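Long-range contacts in naphthalene dioxygenase large subunit (Rhodococcus sp., PDB 2B1X), which is the large subunit of a Rieske-type ring-hydroxylating dioxygenase, carrying an Fe2/S2 cluster in one domain and an iron ion in another: residues G212-T217 with P416-E421; Q235-G240 with G252-P257. All coordinates share one frame; numbering follows the deposited sequence.

Contact 1 of 2, residues G212-T217 with P416-E421. With FE (Fe (III) ion), chain G.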
loop_
_atom_site.group_PDB
_atom_site.type_symbol
_atom_site.label_atom_id
_atom_site.label_comp_id
_atom_site.label_asym_id
_atom_site.label_seq_id
_atom_site.Cartn_x
_atom_site.Cartn_y
_atom_site.Cartn_z
ATOM N N GLY A 212 21.621 -12.382 22.664
ATOM C CA GLY A 212 22.875 -12.030 23.300
ATOM C C GLY A 212 23.013 -10.627 23.845
ATOM O O GLY A 212 23.964 -10.356 24.556
ATOM N N ASP A 213 22.051 -9.753 23.582
ATOM C CA ASP A 213 22.325 -8.309 23.742
ATOM C C ASP A 213 21.749 -7.667 25.006
ATOM O O ASP A 213 20.556 -7.333 25.055
ATOM C CB ASP A 213 21.819 -7.570 22.480
ATOM C CG ASP A 213 22.417 -6.162 22.333
ATOM O OD1 ASP A 213 22.600 -5.422 23.316
ATOM O OD2 ASP A 213 22.721 -5.716 21.236
ATOM N N ALA A 214 22.589 -7.523 26.027
ATOM C CA ALA A 214 22.285 -6.716 27.184
ATOM C C ALA A 214 22.843 -5.304 27.004
ATOM O O ALA A 214 22.289 -4.340 27.538
ATOM C CB ALA A 214 22.887 -7.360 28.418
ATOM N N TYR A 215 23.952 -5.217 26.262
ATOM C CA TYR A 215 24.685 -3.962 25.946
ATOM C C TYR A 215 23.780 -2.782 25.603
ATOM O O TYR A 215 24.034 -1.673 26.090
ATOM C CB TYR A 215 25.638 -4.215 24.767
ATOM C CG TYR A 215 26.613 -3.096 24.396
ATOM C CD1 TYR A 215 27.186 -2.242 25.365
ATOM C CD2 TYR A 215 26.961 -2.901 23.061
ATOM C CE1 TYR A 215 28.092 -1.224 24.978
ATOM C CE2 TYR A 215 27.839 -1.898 22.683
ATOM C CZ TYR A 215 28.410 -1.085 23.620
ATOM O OH TYR A 215 29.286 -0.109 23.181
ATOM N N HIS A 216 22.720 -3.033 24.820
ATOM C CA HIS A 216 21.766 -1.986 24.357
ATOM C C HIS A 216 20.954 -1.303 25.451
ATOM O O HIS A 216 20.477 -0.193 25.284
ATOM C CB HIS A 216 20.832 -2.507 23.229
ATOM C CG HIS A 216 19.636 -3.274 23.715
ATOM N ND1 HIS A 216 19.735 -4.537 24.270
ATOM C CD2 HIS A 216 18.318 -2.949 23.759
ATOM C CE1 HIS A 216 18.526 -4.956 24.614
ATOM N NE2 HIS A 216 17.648 -4.017 24.310
ATOM N N THR A 217 20.804 -1.972 26.573
ATOM C CA THR A 217 20.043 -1.419 27.699
ATOM C C THR A 217 20.454 0.015 28.020
ATOM O O THR A 217 19.594 0.875 28.064
ATOM C CB THR A 217 20.219 -2.286 28.936
ATOM O OG1 THR A 217 19.687 -3.584 28.690
ATOM C CG2 THR A 217 19.358 -1.757 30.101
ATOM N N PRO A 416 32.004 -15.663 31.367
ATOM C CA PRO A 416 31.645 -15.161 32.708
ATOM C C PRO A 416 31.251 -13.667 32.766
ATOM O O PRO A 416 31.549 -12.962 33.757
ATOM C CB PRO A 416 32.930 -15.419 33.540
ATOM C CG PRO A 416 34.062 -15.249 32.516
ATOM C CD PRO A 416 33.466 -15.655 31.156
ATOM N N LEU A 417 30.592 -13.191 31.719
ATOM C CA LEU A 417 29.981 -11.879 31.702
ATOM C C LEU A 417 28.898 -11.932 30.624
ATOM O O LEU A 417 28.900 -12.852 29.796
ATOM C CB LEU A 417 31.037 -10.797 31.417
ATOM C CG LEU A 417 31.582 -10.636 29.981
ATOM C CD1 LEU A 417 32.383 -9.340 29.821
ATOM C CD2 LEU A 417 32.445 -11.825 29.568
ATOM N N ASP A 418 28.006 -10.945 30.591
ATOM C CA ASP A 418 26.985 -10.870 29.536
ATOM C C ASP A 418 27.107 -9.612 28.642
ATOM O O ASP A 418 26.163 -9.238 27.944
ATOM C CB ASP A 418 25.575 -11.051 30.135
ATOM C CG ASP A 418 24.524 -11.452 29.090
ATOM O OD1 ASP A 418 24.875 -12.008 28.007
ATOM O OD2 ASP A 418 23.305 -11.192 29.247
ATOM N N TYR A 419 28.265 -8.957 28.661
ATOM C CA TYR A 419 28.625 -8.043 27.592
ATOM C C TYR A 419 29.526 -8.833 26.628
ATOM O O TYR A 419 30.729 -8.886 26.796
ATOM C CB TYR A 419 29.375 -6.784 28.106
ATOM C CG TYR A 419 28.501 -5.744 28.769
ATOM C CD1 TYR A 419 29.002 -4.979 29.827
ATOM C CD2 TYR A 419 27.155 -5.546 28.374
ATOM C CE1 TYR A 419 28.194 -4.013 30.476
ATOM C CE2 TYR A 419 26.338 -4.593 29.012
ATOM C CZ TYR A 419 26.874 -3.827 30.074
ATOM O OH TYR A 419 26.105 -2.880 30.736
ATOM N N ALA A 420 28.916 -9.495 25.666
ATOM C CA ALA A 420 29.665 -10.226 24.650
ATOM C C ALA A 420 28.772 -10.319 23.428
ATOM O O ALA A 420 27.584 -9.998 23.510
ATOM C CB ALA A 420 30.070 -11.612 25.135
ATOM N N GLU A 421 29.356 -10.715 22.300
ATOM C CA GLU A 421 28.607 -10.905 21.059
ATOM C C GLU A 421 28.855 -12.299 20.475
ATOM O O GLU A 421 28.591 -12.560 19.268
ATOM C CB GLU A 421 28.892 -9.776 20.054
ATOM C CG GLU A 421 28.210 -8.468 20.445
ATOM C CD GLU A 421 28.714 -7.226 19.716
ATOM O OE1 GLU A 421 29.898 -7.193 19.315
ATOM O OE2 GLU A 421 27.907 -6.261 19.572
HETATM FE FE FE G . 15.574 -3.802 24.547
HETATM O O HOH W 1 25.553 -7.742 25.630
HETATM O O HOH W 2 25.875 -5.948 21.544
HETATM O O HOH W 3 15.607 -5.002 26.408
HETATM O O HOH W 4 15.191 -5.863 23.655
#
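Y419 turns the edge of its ring against the turn A214-T217, with A214 C and Y215 N near the ring plane. Its CE2 lies 3.5 Å from Y215 CA. With CG anti to its own carbonyl carbon (chi1 -76°), the ring lies alongside the turn, and its hydroxyl bonds P234 O. Y419 CE2 is also at the edge of the Y215 ring, whose OH bonds P125 O and W113 NE1 of the second subunit. Beside them A214 CB sits 3.9 Å from D418 OD2, a carboxylate held by H295 and H242.

No direct hydrogen bond joins the segments; the polar link runs through water. Water 1 accepts from Y215 N and has D418 O at 2.8 Å and G212 O at 3.2 Å, probably sharing its protons among several acceptors. Water 2 lies between two carboxylates, 2.8 Å from E421 OE2 and weakly bonded to D213 OD2; R91 and H90 of the second subunit also hold E421 OE2.

D213 OD1 takes H216 N at 2.8 Å, an Asx motif, and H216 ND1 from above the carboxylate plane. H216 NE2 binds the iron, with H221 and D372. D213 OD2 bonds H111 of the second subunit's cluster pocket, a hydrogen-bonded link consistent with a route between the two metal centres.

Contact 2 of 2, residues Q235-G240 with G252-P257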
loop_
_atom_site.group_PDB
_atom_site.type_symbol
_atom_site.label_atom_id
_atom_site.label_comp_id
_atom_site.label_asym_id
_atom_site.label_seq_id
_atom_site.Cartn_x
_atom_site.Cartn_y
_atom_site.Cartn_z
ATOM N N GLN A 235 27.618 -1.333 34.602
ATOM C CA GLN A 235 28.321 -2.599 34.660
ATOM C C GLN A 235 27.387 -3.748 34.985
ATOM O O GLN A 235 27.857 -4.855 35.252
ATOM C CB GLN A 235 29.391 -2.554 35.757
ATOM C CG GLN A 235 30.511 -1.557 35.531
ATOM C CD GLN A 235 31.666 -1.807 36.478
ATOM O OE1 GLN A 235 31.450 -2.039 37.683
ATOM N NE2 GLN A 235 32.884 -1.783 35.951
ATOM N N PHE A 236 26.071 -3.503 34.983
ATOM C CA PHE A 236 25.116 -4.530 35.411
ATOM C C PHE A 236 25.281 -5.910 34.743
ATOM O O PHE A 236 25.064 -6.939 35.377
ATOM C CB PHE A 236 23.664 -4.029 35.290
ATOM C CG PHE A 236 23.065 -4.225 33.919
ATOM C CD1 PHE A 236 22.126 -5.245 33.684
ATOM C CD2 PHE A 236 23.424 -3.385 32.870
ATOM C CE1 PHE A 236 21.562 -5.420 32.412
ATOM C CE2 PHE A 236 22.881 -3.563 31.603
ATOM C CZ PHE A 236 21.937 -4.582 31.379
ATOM N N ALA A 237 25.674 -5.928 33.475
ATOM C CA ALA A 237 25.759 -7.186 32.727
ATOM C C ALA A 237 27.052 -7.954 32.965
ATOM O O ALA A 237 27.161 -9.125 32.581
ATOM C CB ALA A 237 25.494 -6.971 31.261
ATOM N N LEU A 238 27.995 -7.338 33.688
ATOM C CA LEU A 238 29.179 -8.048 34.133
ATOM C C LEU A 238 28.837 -9.152 35.140
ATOM O O LEU A 238 29.604 -10.121 35.300
ATOM C CB LEU A 238 30.217 -7.078 34.737
ATOM C CG LEU A 238 30.842 -6.017 33.820
ATOM C CD1 LEU A 238 31.976 -5.294 34.563
ATOM C CD2 LEU A 238 31.330 -6.601 32.462
ATOM N N TYR A 239 27.699 -9.006 35.827
ATOM C CA TYR A 239 27.280 -9.984 36.852
ATOM C C TYR A 239 26.348 -10.987 36.203
ATOM O O TYR A 239 25.205 -11.166 36.621
ATOM C CB TYR A 239 26.609 -9.301 38.045
ATOM C CG TYR A 239 27.463 -8.180 38.612
ATOM C CD1 TYR A 239 27.250 -6.863 38.215
ATOM C CD2 TYR A 239 28.485 -8.447 39.540
ATOM C CE1 TYR A 239 28.043 -5.839 38.687
ATOM C CE2 TYR A 239 29.286 -7.416 40.033
ATOM C CZ TYR A 239 29.059 -6.115 39.606
ATOM O OH TYR A 239 29.824 -5.063 40.083
ATOM N N GLY A 240 26.847 -11.609 35.140
ATOM C CA GLY A 240 26.052 -12.522 34.357
ATOM C C GLY A 240 26.889 -13.514 33.576
ATOM O O GLY A 240 28.128 -13.505 33.638
ATOM N N GLY A 252 21.483 -15.279 27.699
ATOM C CA GLY A 252 22.272 -14.674 28.770
ATOM C C GLY A 252 21.493 -14.701 30.060
ATOM O O GLY A 252 20.277 -14.647 30.034
ATOM N N ILE A 253 22.216 -14.805 31.181
ATOM C CA ILE A 253 21.630 -14.809 32.508
ATOM C C ILE A 253 22.354 -13.745 33.333
ATOM O O ILE A 253 23.599 -13.765 33.434
ATOM C CB ILE A 253 21.800 -16.214 33.166
ATOM C CG1 ILE A 253 21.315 -17.313 32.212
ATOM C CG2 ILE A 253 21.086 -16.261 34.559
ATOM C CD1 ILE A 253 21.425 -18.748 32.738
ATOM N N ILE A 254 21.587 -12.814 33.889
ATOM C CA ILE A 254 22.152 -11.721 34.672
ATOM C C ILE A 254 21.576 -11.716 36.100
ATOM O O ILE A 254 20.378 -11.903 36.288
ATOM C CB ILE A 254 21.919 -10.356 33.991
ATOM C CG1 ILE A 254 22.576 -10.312 32.613
ATOM C CG2 ILE A 254 22.489 -9.213 34.887
ATOM C CD1 ILE A 254 22.274 -9.016 31.787
ATOM N N GLY A 255 22.427 -11.541 37.102
ATOM C CA GLY A 255 21.964 -11.412 38.486
ATOM C C GLY A 255 22.361 -10.071 39.098
ATOM O O GLY A 255 23.026 -9.262 38.423
ATOM N N PRO A 256 21.972 -9.815 40.354
ATOM C CA PRO A 256 22.377 -8.571 41.033
ATOM C C PRO A 256 23.847 -8.598 41.474
ATOM O O PRO A 256 24.400 -9.691 41.642
ATOM C CB PRO A 256 21.467 -8.532 42.257
ATOM C CG PRO A 256 21.206 -9.950 42.568
ATOM C CD PRO A 256 21.135 -10.658 41.228
ATOM N N PRO A 257 24.454 -7.428 41.685
ATOM C CA PRO A 257 25.823 -7.334 42.236
ATOM C C PRO A 257 25.900 -7.800 43.702
ATOM O O PRO A 257 24.839 -7.840 44.340
ATOM C CB PRO A 257 26.123 -5.833 42.166
ATOM C CG PRO A 257 24.794 -5.178 42.184
ATOM C CD PRO A 257 23.862 -6.097 41.447
HETATM O O HOH W 5 23.431 -6.947 37.562
#
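The meeting of Q235-G240 with G252-P257 is a strand-end contact in the large antiparallel sheet of the catalytic domain, where the 3-10 segment 236-238 leads into strand 240-244 beside strand 250-254. G240 and I254 form an antiparallel non-hydrogen-bonded pair, their CA atoms 4.0 Å apart. Just beyond it, G255 N donates to Y239 O at 2.8 Å, and the bond is almost straight (172° at the hydrogen).

I254 fills the angle between the strand and the 3-10 segment. Its CG1 lies anti to the carbonyl carbon (chi1 -60°) and, with the second torsion extended, carries CD1 to F236 CE1 at 3.7 Å and to A237 CB at 3.9 Å. The other branch, CG2, rests 3.5 Å from F236 O. The F236 ring itself has the methyl of A237 over the centre of one face.

Further along, Y239 and P257 cross at about a right angle. P257 CB stands over the tyrosine face, 4.0 Å from the ring centroid and 13° off the normal, a CH-pi contact. Between these two packed patches, water 5 donates to F236 O at 2.7 Å and lies doubtfully close to G255 O, linking two carbonyl acceptors that could not bond each other.

Y239 is the centre of an inverse gamma turn, and the whole is an antiparallel strand pair entered from a short 3-10 segment, within the Bet v 1-like fold of ring-hydroxylating alpha subunits.

The two contacts have centres about 9 Å apart and touch. Along the chain, contact 2 is nested within the loop closed by contact 1: 212-217 comes first, then 235-240 and 252-257, and 416-421 last. Strands 250-254, 240-244 and 413-415 are neighbours in the eight-stranded sheet, and 416-421 follows the last of them directly. D418 N probably bonds A237 O (2.8 Å), while Y419 CE2 packs on A237 CB and D418 OD2 on I254 CD1. Residues 416-421 are thus common ground between the iron-bearing turn and this edge of the sheet, and both contacts also reach the second subunit.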